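Local coordinates for protein nitrilotriacetate monooxygenase component B (Bacillus cereus ATCC 14579, PDB 3BPK) that probably binds FMN and acts as the flavin-dependent oxidoreductase component of a monooxygenase system, at residues 81-86 with 124-129; 117-122 with 133-138. All coordinates share one frame; numbering follows the deposited sequence.

Interaction 1. Residues 81-86 with 124-129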
loop_
_atom_site.group_PDB
_atom_site.type_symbol
_atom_site.label_atom_id
_atom_site.label_comp_id
_atom_site.label_asym_id
_atom_site.label_seq_id
_atom_site.Cartn_x
_atom_site.Cartn_y
_atom_site.Cartn_z
ATOM N N LYS B 81 -14.706 -17.908 -4.167
ATOM C CA LYS B 81 -14.711 -17.817 -5.654
ATOM C C LYS B 81 -13.319 -17.867 -6.288
ATOM O O LYS B 81 -13.194 -18.194 -7.479
ATOM C CB LYS B 81 -15.382 -16.545 -6.173
ATOM C CG LYS B 81 -16.853 -16.323 -5.817
ATOM C CD LYS B 81 -17.757 -17.278 -6.490
ATOM C CE LYS B 81 -19.175 -16.733 -6.535
ATOM N NZ LYS B 81 -20.066 -17.848 -7.026
ATOM N N GLY B 82 -12.290 -17.512 -5.519
ATOM C CA GLY B 82 -10.941 -17.332 -6.054
ATOM C C GLY B 82 -10.811 -16.131 -6.989
ATOM O O GLY B 82 -9.871 -16.053 -7.798
ATOM N N GLU B 83 -11.742 -15.184 -6.871
ATOM C CA GLU B 83 -11.891 -14.078 -7.854
ATOM C C GLU B 83 -12.432 -12.859 -7.141
ATOM O O GLU B 83 -13.217 -12.984 -6.190
ATOM C CB GLU B 83 -12.940 -14.468 -8.940
ATOM C CG GLU B 83 -12.524 -15.676 -9.784
ATOM C CD GLU B 83 -13.612 -16.094 -10.753
ATOM O OE1 GLU B 83 -14.754 -15.636 -10.573
ATOM O OE2 GLU B 83 -13.292 -16.877 -11.672
ATOM N N PHE B 84 -12.046 -11.680 -7.629
ATOM C CA PHE B 84 -12.603 -10.418 -7.129
ATOM C C PHE B 84 -12.197 -9.321 -8.086
ATOM O O PHE B 84 -11.278 -9.516 -8.896
ATOM C CB PHE B 84 -12.145 -10.114 -5.671
ATOM C CG PHE B 84 -10.633 -10.108 -5.462
ATOM C CD1 PHE B 84 -9.922 -8.887 -5.432
ATOM C CD2 PHE B 84 -9.919 -11.308 -5.270
ATOM C CE1 PHE B 84 -8.529 -8.875 -5.210
ATOM C CE2 PHE B 84 -8.533 -11.282 -5.033
ATOM C CZ PHE B 84 -7.849 -10.084 -5.008
ATOM N N VAL B 85 -12.893 -8.183 -8.037
ATOM C CA VAL B 85 -12.488 -7.069 -8.915
ATOM C C VAL B 85 -11.985 -5.907 -8.058
ATOM O O VAL B 85 -12.654 -5.517 -7.075
ATOM C CB VAL B 85 -13.679 -6.586 -9.804
ATOM C CG1 VAL B 85 -13.252 -5.432 -10.760
ATOM C CG2 VAL B 85 -14.244 -7.748 -10.671
ATOM N N VAL B 86 -10.859 -5.317 -8.471
ATOM C CA VAL B 86 -10.299 -4.162 -7.770
ATOM C C VAL B 86 -10.484 -2.937 -8.657
ATOM O O VAL B 86 -9.995 -2.927 -9.803
ATOM C CB VAL B 86 -8.804 -4.362 -7.455
ATOM C CG1 VAL B 86 -8.244 -3.059 -6.824
ATOM C CG2 VAL B 86 -8.627 -5.554 -6.513
ATOM N N ILE B 124 -13.128 -13.501 -15.272
ATOM C CA ILE B 124 -13.662 -14.040 -14.019
ATOM C C ILE B 124 -15.174 -13.888 -14.000
ATOM O O ILE B 124 -15.739 -13.233 -14.887
ATOM C CB ILE B 124 -13.012 -13.328 -12.785
ATOM C CG1 ILE B 124 -13.313 -11.816 -12.768
ATOM C CG2 ILE B 124 -11.497 -13.575 -12.767
ATOM C CD1 ILE B 124 -12.801 -11.140 -11.484
ATOM N N SER B 125 -15.786 -14.493 -12.975
ATOM C CA SER B 125 -17.245 -14.588 -12.779
ATOM C C SER B 125 -17.797 -13.605 -11.733
ATOM O O SER B 125 -18.959 -13.710 -11.296
ATOM C CB SER B 125 -17.622 -16.015 -12.342
ATOM O OG SER B 125 -17.444 -16.171 -10.948
ATOM N N VAL B 126 -16.959 -12.674 -11.289
ATOM C CA VAL B 126 -17.381 -11.625 -10.373
ATOM C C VAL B 126 -17.501 -10.308 -11.146
ATOM O O VAL B 126 -16.529 -9.868 -11.776
ATOM C CB VAL B 126 -16.317 -11.440 -9.275
ATOM C CG1 VAL B 126 -16.618 -10.200 -8.441
ATOM C CG2 VAL B 126 -16.210 -12.690 -8.415
ATOM N N PRO B 127 -18.692 -9.692 -11.127
ATOM C CA PRO B 127 -18.851 -8.398 -11.800
ATOM C C PRO B 127 -18.092 -7.275 -11.088
ATOM O O PRO B 127 -17.827 -7.373 -9.873
ATOM C CB PRO B 127 -20.336 -8.089 -11.645
ATOM C CG PRO B 127 -20.986 -9.354 -11.273
ATOM C CD PRO B 127 -19.966 -10.184 -10.551
ATOM N N GLY B 128 -17.785 -6.223 -11.837
ATOM C CA GLY B 128 -17.341 -4.959 -11.259
ATOM C C GLY B 128 -18.461 -3.940 -11.336
ATOM O O GLY B 128 -19.653 -4.296 -11.492
ATOM N N VAL B 129 -18.081 -2.671 -11.217
ATOM C CA VAL B 129 -19.019 -1.569 -11.400
ATOM C C VAL B 129 -18.616 -0.696 -12.589
ATOM O O VAL B 129 -17.437 -0.407 -12.796
ATOM C CB VAL B 129 -19.213 -0.726 -10.118
ATOM C CG1 VAL B 129 -19.768 -1.605 -8.980
ATOM C CG2 VAL B 129 -17.924 0.007 -9.672
#
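With CG of Glu-83 turned opposite its own carbonyl carbon (chi1 -63°) and the chain extended beyond it (chi2 175°), the carboxylate is carried across to Ser-125. There Ser-125 N donates to Glu-83 OE1 from 2.9 Å, well above the carboxylate plane. In one of the two conformers of the serine, its hydroxyl, set between its backbone N and carbonyl carbon (chi1 83°), swings back to the same oxygen, and Ser-125 OG donates to Glu-83 OE1 from 2.8 Å, on the syn side and near the plane. When both bonds are made, rotation of the carboxylate about its last bond is probably restricted. The stem of the glutamate is lined by Ile-124, which runs past it in the opposite sense; Glu-83 CD lies 3.5 Å from Ile-124 CB. Nearer the backbone, Val-126 CG2 rests 3.8 Å from Glu-83 CB.

The contact illustrates how one side of a beta-sheet is covered by an irregular chain. Strand 83-88 belongs to the large antiparallel sheet of the flavin reductase-like domain, paired with strands 28-36 and 134-146, and residues 124-127 pass over it as loop before the short strand 128-129. Because side chains alternate along the strand, Glu-83 and Val-85 point to this covering segment, whereas Phe-84 lies on the other side, against Cys-138 and Leu-140.

Val-85 continues the contact with its CG2 branch, which packs 3.8 Å from Ile-124 CD1 and 4.1 Å from Val-126 CG1. The same methyl presses on the covering backbone, 3.3 Å from Val-126 O. The next carbonyl oxygen, Pro-127 O, is hydrogen-bonded to Thr-34 OG1. Ile-124 CD1 also reaches over the strand backbone, 3.4 Å from Phe-84 O.

Interaction 2. Residues 117-122 with 133-138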
loop_
_atom_site.group_PDB
_atom_site.type_symbol
_atom_site.label_atom_id
_atom_site.label_comp_id
_atom_site.label_asym_id
_atom_site.label_seq_id
_atom_site.Cartn_x
_atom_site.Cartn_y
_atom_site.Cartn_z
ATOM N N THR B 117 -23.532 0.393 -10.652
ATOM C CA THR B 117 -24.049 -0.419 -11.765
ATOM C C THR B 117 -23.145 -1.599 -12.076
ATOM O O THR B 117 -22.006 -1.398 -12.538
ATOM C CB THR B 117 -24.093 0.476 -13.028
ATOM O OG1 THR B 117 -24.783 1.692 -12.730
ATOM C CG2 THR B 117 -24.743 -0.227 -14.215
ATOM N N PRO B 118 -23.635 -2.826 -11.835
ATOM C CA PRO B 118 -22.789 -3.998 -12.134
ATOM C C PRO B 118 -22.415 -4.063 -13.616
ATOM O O PRO B 118 -23.211 -3.724 -14.493
ATOM C CB PRO B 118 -23.677 -5.201 -11.760
ATOM C CG PRO B 118 -24.684 -4.642 -10.833
ATOM C CD PRO B 118 -24.938 -3.223 -11.263
ATOM N N ILE B 119 -21.201 -4.517 -13.886
ATOM C CA ILE B 119 -20.759 -4.790 -15.246
ATOM C C ILE B 119 -20.012 -6.123 -15.241
ATOM O O ILE B 119 -19.084 -6.341 -14.456
ATOM C CB ILE B 119 -19.905 -3.615 -15.798
ATOM C CG1 ILE B 119 -19.540 -3.816 -17.261
ATOM C CG2 ILE B 119 -18.620 -3.374 -14.961
ATOM C CD1 ILE B 119 -19.170 -2.514 -17.973
ATOM N N GLU B 120 -20.446 -7.033 -16.096
ATOM C CA GLU B 120 -19.886 -8.378 -16.092
ATOM C C GLU B 120 -18.413 -8.365 -16.503
ATOM O O GLU B 120 -17.984 -7.554 -17.339
ATOM C CB GLU B 120 -20.712 -9.332 -16.973
ATOM C CG GLU B 120 -21.757 -10.122 -16.184
ATOM C CD GLU B 120 -22.735 -10.891 -17.077
ATOM O OE1 GLU B 120 -22.462 -11.013 -18.296
ATOM O OE2 GLU B 120 -23.777 -11.362 -16.555
ATOM N N SER B 121 -17.634 -9.247 -15.873
ATOM C CA SER B 121 -16.209 -9.403 -16.164
ATOM C C SER B 121 -16.007 -10.379 -17.332
ATOM O O SER B 121 -16.901 -11.213 -17.615
ATOM C CB SER B 121 -15.486 -9.946 -14.921
ATOM O OG SER B 121 -15.395 -8.912 -13.952
ATOM N N GLU B 122 -14.851 -10.268 -17.996
ATOM C CA GLU B 122 -14.534 -11.050 -19.203
ATOM C C GLU B 122 -13.910 -12.415 -18.875
ATOM O O GLU B 122 -14.246 -13.434 -19.527
ATOM C CB GLU B 122 -13.552 -10.258 -20.086
ATOM C CG GLU B 122 -14.155 -8.993 -20.686
ATOM C CD GLU B 122 -13.131 -8.133 -21.439
ATOM O OE1 GLU B 122 -12.014 -8.613 -21.678
ATOM O OE2 GLU B 122 -13.459 -7.009 -21.809
ATOM N N ASN B 133 -13.341 4.231 -13.646
ATOM C CA ASN B 133 -12.592 4.523 -14.857
ATOM C C ASN B 133 -11.441 3.514 -15.085
ATOM O O ASN B 133 -10.938 3.366 -16.192
ATOM C CB ASN B 133 -12.095 5.977 -14.807
ATOM C CG ASN B 133 -13.252 6.985 -14.893
ATOM O OD1 ASN B 133 -13.712 7.293 -15.992
ATOM N ND2 ASN B 133 -13.728 7.489 -13.742
ATOM N N ILE B 134 -10.995 2.850 -14.011
ATOM C CA ILE B 134 -9.999 1.791 -14.157
ATOM C C ILE B 134 -10.422 0.687 -13.214
ATOM O O ILE B 134 -10.730 0.929 -12.025
ATOM C CB ILE B 134 -8.553 2.247 -13.775
ATOM C CG1 ILE B 134 -8.079 3.432 -14.641
ATOM C CG2 ILE B 134 -7.547 1.020 -13.878
ATOM C CD1 ILE B 134 -6.722 4.014 -14.209
ATOM N N ARG B 135 -10.505 -0.518 -13.750
ATOM C CA ARG B 135 -10.716 -1.680 -12.894
ATOM C C ARG B 135 -9.939 -2.881 -13.366
ATOM O O ARG B 135 -9.556 -2.994 -14.548
ATOM C CB ARG B 135 -12.188 -1.972 -12.736
ATOM C CG ARG B 135 -12.849 -2.623 -13.938
ATOM C CD ARG B 135 -14.354 -2.862 -13.674
ATOM N NE ARG B 135 -14.863 -3.762 -14.698
ATOM C CZ ARG B 135 -15.154 -3.408 -15.958
ATOM N NH1 ARG B 135 -15.086 -2.146 -16.365
ATOM N NH2 ARG B 135 -15.527 -4.350 -16.803
HETATM N N MSE B 136 -9.691 -3.784 -12.426
HETATM C CA MSE B 136 -8.818 -4.923 -12.668
HETATM C C MSE B 136 -9.496 -6.182 -12.199
HETATM O O MSE B 136 -9.841 -6.304 -11.023
HETATM C CB MSE B 136 -7.531 -4.737 -11.848
HETATM C CG MSE B 136 -6.658 -3.569 -12.400
HETATM SE SE MSE B 136 -5.263 -3.044 -11.151
HETATM C CE MSE B 136 -6.426 -1.982 -10.019
ATOM N N GLU B 137 -9.683 -7.121 -13.121
ATOM C CA GLU B 137 -10.223 -8.429 -12.745
ATOM C C GLU B 137 -9.074 -9.177 -12.127
ATOM O O GLU B 137 -7.974 -9.254 -12.732
ATOM C CB GLU B 137 -10.712 -9.201 -13.968
ATOM C CG GLU B 137 -11.843 -8.504 -14.713
ATOM C CD GLU B 137 -12.309 -9.275 -15.948
ATOM O OE1 GLU B 137 -12.168 -10.520 -15.970
ATOM O OE2 GLU B 137 -12.857 -8.610 -16.855
ATOM N N CYS B 138 -9.321 -9.704 -10.919
ATOM C CA CYS B 138 -8.267 -10.459 -10.225
ATOM C C CYS B 138 -8.640 -11.896 -9.902
ATOM O O CYS B 138 -9.815 -12.203 -9.591
ATOM C CB CYS B 138 -7.917 -9.784 -8.914
ATOM S SG CYS B 138 -7.172 -8.140 -9.141
HETATM O O HOH W 1 -16.026 -6.399 -14.565
#
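Strand 134-146 of the domain's main antiparallel sheet presents two long side chains, Arg-135 and Glu-137, to the crossing segment 117-122, which includes strand 118-119 of the small two-stranded sheet formed with 128-129. Ile-119 lays CG2 over the centre of one face of the Arg-135 guanidinium, 3.6 Å from CZ. Arg-135 NE donates to a water 2.9 Å away, and this water in turn donates to Ile-119 O and to Ser-121 OG, bridging side chain and backbone; the same OG is also hydrogen-bonded to Val-126 O. At the other end, Glu-137 OE2 receives Glu-122 N at 2.8 Å in a nearly straight bond (172°), on the syn side though 30° out of the carboxylate plane. CB of Ser-121 packs 3.4 Å from Glu-137 CD. His-166 also bonds Glu-137 OE2, while OE1 takes the backbone N of Val-123 and Ile-124. The Glu-122 carboxylate turns elsewhere, with OE1 bound to Arg-164 and to Ser-6 of the second subunit. With successive backbone N-H groups and a histidine gathered round it, the Glu-137 carboxylate is probably stabilised as an anion despite its burial, and residues 122-124 are held to the sheet through it.

In the fold
Interactions 1 and 2 lie with their centres about 7 Å apart, on the same side of the chain's centre, and their segments alternate along the chain: 81-86, 117-122, 124-129, 133-138. Strands 83-88 and 134-146 are antiparallel neighbours in the main sheet, joined by a probable backbone hydrogen bond between Met-136 N and Val-86 O, while strands 118-119 and 128-129 pair in a separate two-stranded sheet. One excursion of the chain thus covers two adjacent strands. Pro-127 CB packs 3.5 Å from Ile-119 O and links the contacts directly, so both contribute to a single layer over two neighbouring strands of the main sheet, within the flavin reductase-like domain, with interaction 2 reaching on to the second subunit.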